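Local coordinates for SusD superfamily protein (Bacteroides fragilis, PDB 3L22), which probably binds glycans at the outer membrane surface, as a SusD-family lipoprotein of a gut bacterium, at residues Tyr230-Tyr240 / Gln320-Leu331. Numbering follows the deposited sequence.
Sequences YSLPEDVTLIY and QWVPIFRYAETL. With ZN (zinc ion), chain D; EDO (1,2-ethanediol), chain B; EDO (1,2-ethanediol), chain C.
Apolar packing dominates at the start of helix 327-339, where Tyr-230 CB sits over one face of the Tyr-327 ring, 4.1 Å from its centroid, a CH-pi contact. A chi1 of -170° swings the Tyr-327 ring away from its own backbone N and alongside the backbone of Tyr-230 and Ser-231, CD2 coming within 3.8 Å of Ser-231 CA, while the phenol of Tyr-230 leads away to Ala-201 and Ile-250. Leu-232 straddles the first helical turn: CD2 rests on Ala-328, 3.9 Å from its CB, and CD1 meets Leu-331 CD1 tip to tip at 3.7 Å. Farther along, Ile-239 CD1 lies across the extended Arg-326 chain at about a right angle, 3.4 Å from CD of that arginine, and Ile-239 CG1 covers one face of the Tyr-240 ring.

Polar links join the far end: Gln-320 NE2 donates a nearly straight bond (2.9 Å, 167°) to a lone pair of Tyr-240 O, and a water joins Ile-239 O to Trp-321 O. Between that end and the helix start, the buried Arg-326 guanidinium forms salt bridges with Glu-248, Glu-388 and Glu-392, which probably balance its charge; Glu-392 also bonds Tyr-240 OH.

Between Leu-232 and Ile-239 the loop bows outward through an Asx turn at Asp-235, beside zinc-binding Glu-234. The whole is a loop packed over a strand-to-helix junction, with Arg-326 at the N-cap position, in the largely helical SusD fold.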
ATOM      1  N   TYR A 230       2.521  16.496  10.702  1.00 14.75           N
ATOM      2  CA  TYR A 230       1.230  15.796  10.740  1.00 15.25           C
ATOM      3  C   TYR A 230       0.804  15.539  12.183  1.00 16.30           C
ATOM      4  O   TYR A 230       1.590  15.722  13.115  1.00 16.43           O
ATOM      5  CB  TYR A 230       1.273  14.480   9.957  1.00 14.49           C
ATOM      6  CG  TYR A 230       1.645  14.670   8.514  1.00 13.31           C
ATOM      7  CD1 TYR A 230       0.674  14.915   7.537  1.00 12.39           C
ATOM      8  CD2 TYR A 230       2.982  14.661   8.114  1.00 12.77           C
ATOM      9  CE1 TYR A 230       1.024  15.088   6.207  1.00 10.68           C
ATOM     10  CE2 TYR A 230       3.336  14.835   6.760  1.00 10.99           C
ATOM     11  CZ  TYR A 230       2.367  15.043   5.831  1.00 11.96           C
ATOM     12  OH  TYR A 230       2.720  15.247   4.522  1.00 14.54           O
ATOM     13  N   SER A 231      -0.441  15.130  12.380  1.00 16.74           N
ATOM     14  CA  SER A 231      -0.905  14.783  13.710  1.00 17.36           C
ATOM     15  C   SER A 231      -1.980  13.714  13.628  1.00 16.80           C
ATOM     16  O   SER A 231      -2.327  13.279  12.533  1.00 16.75           O
ATOM     17  CB  SER A 231      -1.404  16.056  14.403  1.00 19.13           C
ATOM     18  OG  SER A 231      -2.425  16.645  13.633  1.00 19.66           O
ATOM     19  N   LEU A 232      -2.408  13.231  14.796  1.00 15.89           N
ATOM     20  CA  LEU A 232      -3.439  12.248  14.920  1.00 15.75           C
ATOM     21  C   LEU A 232      -4.656  12.959  15.452  1.00 15.37           C
ATOM     22  O   LEU A 232      -4.735  13.233  16.648  1.00 15.16           O
ATOM     23  CB  LEU A 232      -3.046  11.144  15.913  1.00 16.19           C
ATOM     24  CG  LEU A 232      -1.812  10.284  15.626  1.00 18.50           C
ATOM     25  CD1 LEU A 232      -1.610   9.265  16.755  1.00 15.99           C
ATOM     26  CD2 LEU A 232      -1.937   9.612  14.248  1.00 13.45           C
ATOM     27  N   PRO A 233      -5.617  13.285  14.575  1.00 15.25           N
ATOM     28  CA  PRO A 233      -6.879  13.841  15.094  1.00 15.27           C
ATOM     29  C   PRO A 233      -7.597  12.851  16.037  1.00 15.46           C
ATOM     30  O   PRO A 233      -7.453  11.643  15.896  1.00 15.16           O
ATOM     31  CB  PRO A 233      -7.699  14.055  13.827  1.00 15.71           C
ATOM     32  CG  PRO A 233      -6.672  14.139  12.708  1.00 15.03           C
ATOM     33  CD  PRO A 233      -5.594  13.230  13.108  1.00 14.10           C
ATOM     34  N   GLU A 234      -8.367  13.362  16.980  1.00 15.13           N
ATOM     35  CA  GLU A 234      -9.120  12.502  17.898  1.00 16.27           C
ATOM     36  C   GLU A 234     -10.265  11.698  17.236  1.00 15.85           C
ATOM     37  O   GLU A 234     -10.720  10.683  17.772  1.00 16.81           O
ATOM     38  CB  GLU A 234      -9.692  13.341  19.047  1.00 15.82           C
ATOM     39  CG  GLU A 234      -8.612  13.909  19.959  1.00 20.12           C
ATOM     40  CD  GLU A 234      -7.860  12.833  20.789  1.00 22.76           C
ATOM     41  OE1 GLU A 234      -8.215  11.625  20.853  1.00 23.06           O
ATOM     42  OE2 GLU A 234      -6.883  13.234  21.400  1.00 29.30           O
ATOM     43  N   ASP A 235     -10.751  12.179  16.108  1.00 16.14           N
ATOM     44  CA  ASP A 235     -11.859  11.543  15.394  1.00 16.24           C
ATOM     45  C   ASP A 235     -11.254  10.640  14.313  1.00 15.54           C
ATOM     46  O   ASP A 235     -10.712  11.131  13.317  1.00 16.74           O
ATOM     47  CB  ASP A 235     -12.746  12.637  14.790  1.00 16.05           C
ATOM     48  CG  ASP A 235     -13.964  12.097  14.009  1.00 18.57           C
ATOM     49  OD1 ASP A 235     -14.070  10.910  13.629  1.00 16.57           O
ATOM     50  OD2 ASP A 235     -14.850  12.924  13.750  1.00 20.43           O
ATOM     51  N   VAL A 236     -11.412   9.330  14.461  1.00 14.05           N
ATOM     52  CA  VAL A 236     -10.850   8.362  13.487  1.00 13.35           C
ATOM     53  C   VAL A 236     -11.658   8.240  12.171  1.00 13.32           C
ATOM     54  O   VAL A 236     -11.254   7.493  11.293  1.00 13.79           O
ATOM     55  CB  VAL A 236     -10.708   6.968  14.134  1.00 12.92           C
ATOM     56  CG1 VAL A 236      -9.847   7.066  15.421  1.00 12.07           C
ATOM     57  CG2 VAL A 236     -12.108   6.329  14.418  1.00 10.42           C
ATOM     58  N   THR A 237     -12.805   8.926  12.051  1.00 13.25           N
ATOM     59  CA  THR A 237     -13.667   8.820  10.868  1.00 13.51           C
ATOM     60  C   THR A 237     -13.393   9.892   9.793  1.00 13.84           C
ATOM     61  O   THR A 237     -13.954   9.824   8.701  1.00 13.36           O
ATOM     62  CB  THR A 237     -15.165   8.847  11.238  1.00 13.58           C
ATOM     63  OG1 THR A 237     -15.549  10.153  11.657  1.00 11.58           O
ATOM     64  CG2 THR A 237     -15.485   7.827  12.394  1.00 14.18           C
ATOM     65  N   LEU A 238     -12.535  10.863  10.090  1.00 13.63           N
ATOM     66  CA  LEU A 238     -12.405  12.051   9.227  1.00 14.36           C
ATOM     67  C   LEU A 238     -12.010  11.732   7.799  1.00 14.21           C
ATOM     68  O   LEU A 238     -12.558  12.305   6.865  1.00 14.71           O
ATOM     69  CB  LEU A 238     -11.432  13.062   9.814  1.00 13.99           C
ATOM     70  CG  LEU A 238     -11.817  13.733  11.124  1.00 14.62           C
ATOM     71  CD1 LEU A 238     -10.591  14.545  11.600  1.00 12.61           C
ATOM     72  CD2 LEU A 238     -13.089  14.611  10.954  1.00 12.45           C
ATOM     73  N   ILE A 239     -11.108  10.784   7.634  1.00 14.40           N
ATOM     74  CA  ILE A 239     -10.511  10.548   6.326  1.00 14.40           C
ATOM     75  C   ILE A 239     -11.423   9.795   5.360  1.00 15.14           C
ATOM     76  O   ILE A 239     -11.094   9.751   4.177  1.00 13.80           O
ATOM     77  CB  ILE A 239      -9.139   9.847   6.386  1.00 14.17           C
ATOM     78  CG1 ILE A 239      -9.216   8.437   6.996  1.00 15.14           C
ATOM     79  CG2 ILE A 239      -8.147  10.696   7.152  1.00 12.55           C
ATOM     80  CD1 ILE A 239      -7.868   7.661   6.901  1.00 14.53           C
ATOM     81  N   TYR A 240     -12.550   9.246   5.850  1.00 14.27           N
ATOM     82  CA  TYR A 240     -13.490   8.507   5.012  1.00 14.44           C
ATOM     83  C   TYR A 240     -14.711   9.347   4.605  1.00 15.10           C
ATOM     84  O   TYR A 240     -15.621   8.826   3.979  1.00 16.17           O
ATOM     85  CB  TYR A 240     -13.955   7.202   5.712  1.00 14.25           C
ATOM     86  CG  TYR A 240     -12.806   6.471   6.362  1.00 13.66           C
ATOM     87  CD1 TYR A 240     -11.917   5.696   5.613  1.00 12.70           C
ATOM     88  CD2 TYR A 240     -12.574   6.598   7.709  1.00 13.34           C
ATOM     89  CE1 TYR A 240     -10.821   5.042   6.222  1.00 13.72           C
ATOM     90  CE2 TYR A 240     -11.493   5.962   8.312  1.00 13.26           C
ATOM     91  CZ  TYR A 240     -10.617   5.202   7.579  1.00 15.08           C
ATOM     92  OH  TYR A 240      -9.544   4.633   8.262  1.00 15.21           O
ATOM     93  N   GLN A 320     -14.978   8.067  -1.984  1.00 11.97           N
ATOM     94  CA  GLN A 320     -14.016   8.007  -0.885  1.00 12.22           C
ATOM     95  C   GLN A 320     -12.602   7.814  -1.420  1.00 12.21           C
ATOM     96  O   GLN A 320     -12.356   6.947  -2.280  1.00 13.44           O
ATOM     97  CB  GLN A 320     -14.374   6.928   0.117  1.00 11.33           C
ATOM     98  CG  GLN A 320     -15.651   7.270   0.895  1.00 12.31           C
ATOM     99  CD  GLN A 320     -16.258   6.080   1.686  1.00 14.28           C
ATOM    100  OE1 GLN A 320     -16.684   5.050   1.112  1.00 13.63           O
ATOM    101  NE2 GLN A 320     -16.337   6.242   3.001  1.00 13.06           N
ATOM    102  N   TRP A 321     -11.687   8.638  -0.931  1.00 12.42           N
ATOM    103  CA  TRP A 321     -10.274   8.529  -1.299  1.00 12.11           C
ATOM    104  C   TRP A 321      -9.624   7.264  -0.715  1.00 13.16           C
ATOM    105  O   TRP A 321     -10.042   6.766   0.339  1.00 13.02           O
ATOM    106  CB  TRP A 321      -9.518   9.743  -0.782  1.00 13.10           C
ATOM    107  CG  TRP A 321      -9.850  11.057  -1.451  1.00 11.41           C
ATOM    108  CD1 TRP A 321     -10.968  11.374  -2.198  1.00 11.80           C
ATOM    109  CD2 TRP A 321      -9.091  12.251  -1.357  1.00 13.75           C
ATOM    110  NE1 TRP A 321     -10.903  12.672  -2.618  1.00 13.94           N
ATOM    111  CE2 TRP A 321      -9.764  13.241  -2.110  1.00 15.75           C
ATOM    112  CE3 TRP A 321      -7.886  12.586  -0.725  1.00 12.99           C
ATOM    113  CZ2 TRP A 321      -9.293  14.552  -2.211  1.00 14.49           C
ATOM    114  CZ3 TRP A 321      -7.420  13.907  -0.843  1.00 11.82           C
ATOM    115  CH2 TRP A 321      -8.115  14.851  -1.594  1.00 13.29           C
ATOM    116  N   VAL A 322      -8.649   6.719  -1.449  1.00 12.41           N
ATOM    117  CA  VAL A 322      -7.893   5.572  -1.037  1.00 12.54           C
ATOM    118  C   VAL A 322      -6.657   6.099  -0.309  1.00 13.32           C
ATOM    119  O   VAL A 322      -5.814   6.769  -0.911  1.00 13.87           O
ATOM    120  CB  VAL A 322      -7.524   4.705  -2.246  1.00 13.15           C
ATOM    121  CG1 VAL A 322      -6.664   3.444  -1.840  1.00 11.64           C
ATOM    122  CG2 VAL A 322      -8.837   4.297  -2.971  1.00 11.69           C
ATOM    123  N   PRO A 323      -6.558   5.853   1.010  1.00 13.64           N
ATOM    124  CA  PRO A 323      -5.429   6.306   1.810  1.00 13.52           C
ATOM    125  C   PRO A 323      -4.206   5.377   1.683  1.00 13.99           C
ATOM    126  O   PRO A 323      -4.269   4.179   2.056  1.00 14.99           O
ATOM    127  CB  PRO A 323      -5.993   6.259   3.219  1.00 14.13           C
ATOM    128  CG  PRO A 323      -6.926   5.104   3.209  1.00 14.46           C
ATOM    129  CD  PRO A 323      -7.511   5.065   1.823  1.00 14.33           C
ATOM    130  N   ILE A 324      -3.111   5.898   1.144  1.00 13.93           N
ATOM    131  CA  ILE A 324      -1.878   5.109   0.976  1.00 12.50           C
ATOM    132  C   ILE A 324      -1.011   5.233   2.234  1.00 12.32           C
ATOM    133  O   ILE A 324      -0.657   4.234   2.824  1.00 11.64           O
ATOM    134  CB  ILE A 324      -1.110   5.549  -0.292  1.00 12.68           C
ATOM    135  CG1 ILE A 324      -2.004   5.374  -1.551  1.00 13.21           C
ATOM    136  CG2 ILE A 324       0.217   4.815  -0.453  1.00 11.44           C
ATOM    137  CD1 ILE A 324      -2.506   3.963  -1.834  1.00 11.24           C
ATOM    138  N   PHE A 325      -0.665   6.456   2.615  1.00 11.88           N
ATOM    139  CA  PHE A 325       0.114   6.738   3.809  1.00 11.77           C
ATOM    140  C   PHE A 325      -0.613   7.747   4.684  1.00 11.27           C
ATOM    141  O   PHE A 325      -1.014   8.833   4.205  1.00 10.46           O
ATOM    142  CB  PHE A 325       1.472   7.373   3.454  1.00 11.02           C
ATOM    143  CG  PHE A 325       2.323   6.564   2.516  1.00 12.77           C
ATOM    144  CD1 PHE A 325       2.552   5.210   2.733  1.00 15.05           C
ATOM    145  CD2 PHE A 325       2.953   7.187   1.437  1.00 12.18           C
ATOM    146  CE1 PHE A 325       3.357   4.496   1.891  1.00 14.82           C
ATOM    147  CE2 PHE A 325       3.746   6.482   0.588  1.00 13.33           C
ATOM    148  CZ  PHE A 325       3.957   5.127   0.806  1.00 13.75           C
ATOM    149  N   ARG A 326      -0.751   7.424   5.964  1.00 11.13           N
ATOM    150  CA  ARG A 326      -1.172   8.399   6.962  1.00 10.71           C
ATOM    151  C   ARG A 326      -0.315   8.293   8.207  1.00 11.24           C
ATOM    152  O   ARG A 326       0.406   7.287   8.414  1.00 10.80           O
ATOM    153  CB  ARG A 326      -2.682   8.278   7.253  1.00 10.38           C
ATOM    154  CG  ARG A 326      -3.171   7.023   7.819  1.00 11.93           C
ATOM    155  CD  ARG A 326      -4.690   7.068   7.934  1.00 14.25           C
ATOM    156  NE  ARG A 326      -5.301   5.803   8.285  1.00 12.64           N
ATOM    157  CZ  ARG A 326      -5.459   5.313   9.530  1.00 14.93           C
ATOM    158  NH1 ARG A 326      -5.035   5.957  10.615  1.00 11.78           N
ATOM    159  NH2 ARG A 326      -6.063   4.139   9.704  1.00 13.86           N
ATOM    160  N   TYR A 327      -0.376   9.331   9.038  1.00 10.94           N
ATOM    161  CA  TYR A 327       0.583   9.474  10.121  1.00 11.56           C
ATOM    162  C   TYR A 327       0.542   8.387  11.205  1.00 12.40           C
ATOM    163  O   TYR A 327       1.568   8.123  11.821  1.00 12.53           O
ATOM    164  CB  TYR A 327       0.467  10.873  10.732  1.00 12.17           C
ATOM    165  CG  TYR A 327       1.555  11.240  11.712  1.00 12.53           C
ATOM    166  CD1 TYR A 327       2.904  11.162  11.372  1.00 13.27           C
ATOM    167  CD2 TYR A 327       1.228  11.720  12.976  1.00 13.36           C
ATOM    168  CE1 TYR A 327       3.889  11.462  12.299  1.00 12.39           C
ATOM    169  CE2 TYR A 327       2.208  12.072  13.899  1.00 11.99           C
ATOM    170  CZ  TYR A 327       3.524  11.948  13.551  1.00 13.62           C
ATOM    171  OH  TYR A 327       4.454  12.314  14.470  1.00 14.05           O
ATOM    172  N   ALA A 328      -0.605   7.767  11.480  1.00 12.52           N
ATOM    173  CA  ALA A 328      -0.599   6.635  12.399  1.00 12.24           C
ATOM    174  C   ALA A 328       0.340   5.547  11.885  1.00 12.90           C
ATOM    175  O   ALA A 328       0.956   4.844  12.694  1.00 13.69           O
ATOM    176  CB  ALA A 328      -2.002   6.064  12.643  1.00 12.04           C
ATOM    177  N   GLU A 329       0.456   5.385  10.565  1.00 12.80           N
ATOM    178  CA  GLU A 329       1.392   4.423  10.010  1.00 14.28           C
ATOM    179  C   GLU A 329       2.858   4.819  10.300  1.00 13.47           C
ATOM    180  O   GLU A 329       3.697   3.956  10.656  1.00 13.26           O
ATOM    181  CB  GLU A 329       1.224   4.212   8.500  1.00 14.27           C
ATOM    182  CG  GLU A 329       1.918   2.920   8.039  1.00 16.46           C
ATOM    183  CD  GLU A 329       2.212   2.894   6.555  1.00 20.19           C
ATOM    184  OE1 GLU A 329       1.391   3.462   5.758  1.00 17.11           O
ATOM    185  OE2 GLU A 329       3.271   2.318   6.184  1.00 19.75           O
ATOM    186  N   THR A 330       3.163   6.101  10.110  1.00 13.80           N
ATOM    187  CA  THR A 330       4.497   6.624  10.414  1.00 12.78           C
ATOM    188  C   THR A 330       4.895   6.173  11.820  1.00 13.10           C
ATOM    189  O   THR A 330       5.968   5.629  12.019  1.00 12.86           O
ATOM    190  CB  THR A 330       4.536   8.144  10.367  1.00 13.67           C
ATOM    191  OG1 THR A 330       3.914   8.622   9.157  1.00 11.04           O
ATOM    192  CG2 THR A 330       6.006   8.684  10.532  1.00 11.07           C
ATOM    193  N   LEU A 331       4.001   6.372  12.777  1.00 13.09           N
ATOM    194  CA  LEU A 331       4.276   6.063  14.189  1.00 13.39           C
ATOM    195  C   LEU A 331       4.424   4.560  14.486  1.00 13.05           C
ATOM    196  O   LEU A 331       5.352   4.160  15.192  1.00 13.04           O
ATOM    197  CB  LEU A 331       3.176   6.699  15.075  1.00 12.86           C
ATOM    198  CG  LEU A 331       3.130   8.253  15.079  1.00 14.83           C
ATOM    199  CD1 LEU A 331       1.931   8.780  15.862  1.00 14.77           C
ATOM    200  CD2 LEU A 331       4.417   8.884  15.612  1.00 14.38           C
TER
HETATM  201 ZN    ZN D   3      -5.887  11.898  22.987  1.00 49.92          ZN
HETATM  202  C1  EDO B  22       4.304  -0.978   6.277  1.00 47.55           C
HETATM  203  O1  EDO B  22       3.240  -0.239   6.837  1.00 41.30           O
HETATM  204  C2  EDO B  22       3.867  -1.875   5.107  1.00 48.39           C
HETATM  205  O2  EDO B  22       5.066  -2.654   4.801  1.00 48.88           O
HETATM  206  C1  EDO C 467       9.054  11.582  15.970  1.00 53.60           C
HETATM  207  O1  EDO C 467      10.400  11.794  15.516  1.00 52.69           O
HETATM  208  C2  EDO C 467       8.392  10.398  15.262  1.00 53.35           C
HETATM  209  O2  EDO C 467       7.205  10.693  14.460  1.00 53.16           O
HETATM  210  O   HOH W   1      -7.424  10.064  22.755  1.00 20.12           O
HETATM  211  O   HOH W   2      -9.275   8.099   2.728  1.00 16.20           O
HETATM  212  O   HOH W   3      -4.223  13.569  23.201  1.00 35.85           O
HETATM  213  O   HOH W   4      -4.609  10.961  21.244  1.00 28.09           O
HETATM  214  O   HOH W   5      -4.833  10.424  24.635  1.00 44.27           O
HETATM  215  O   HOH W   6      -7.598  12.280  24.625  1.00 38.07           O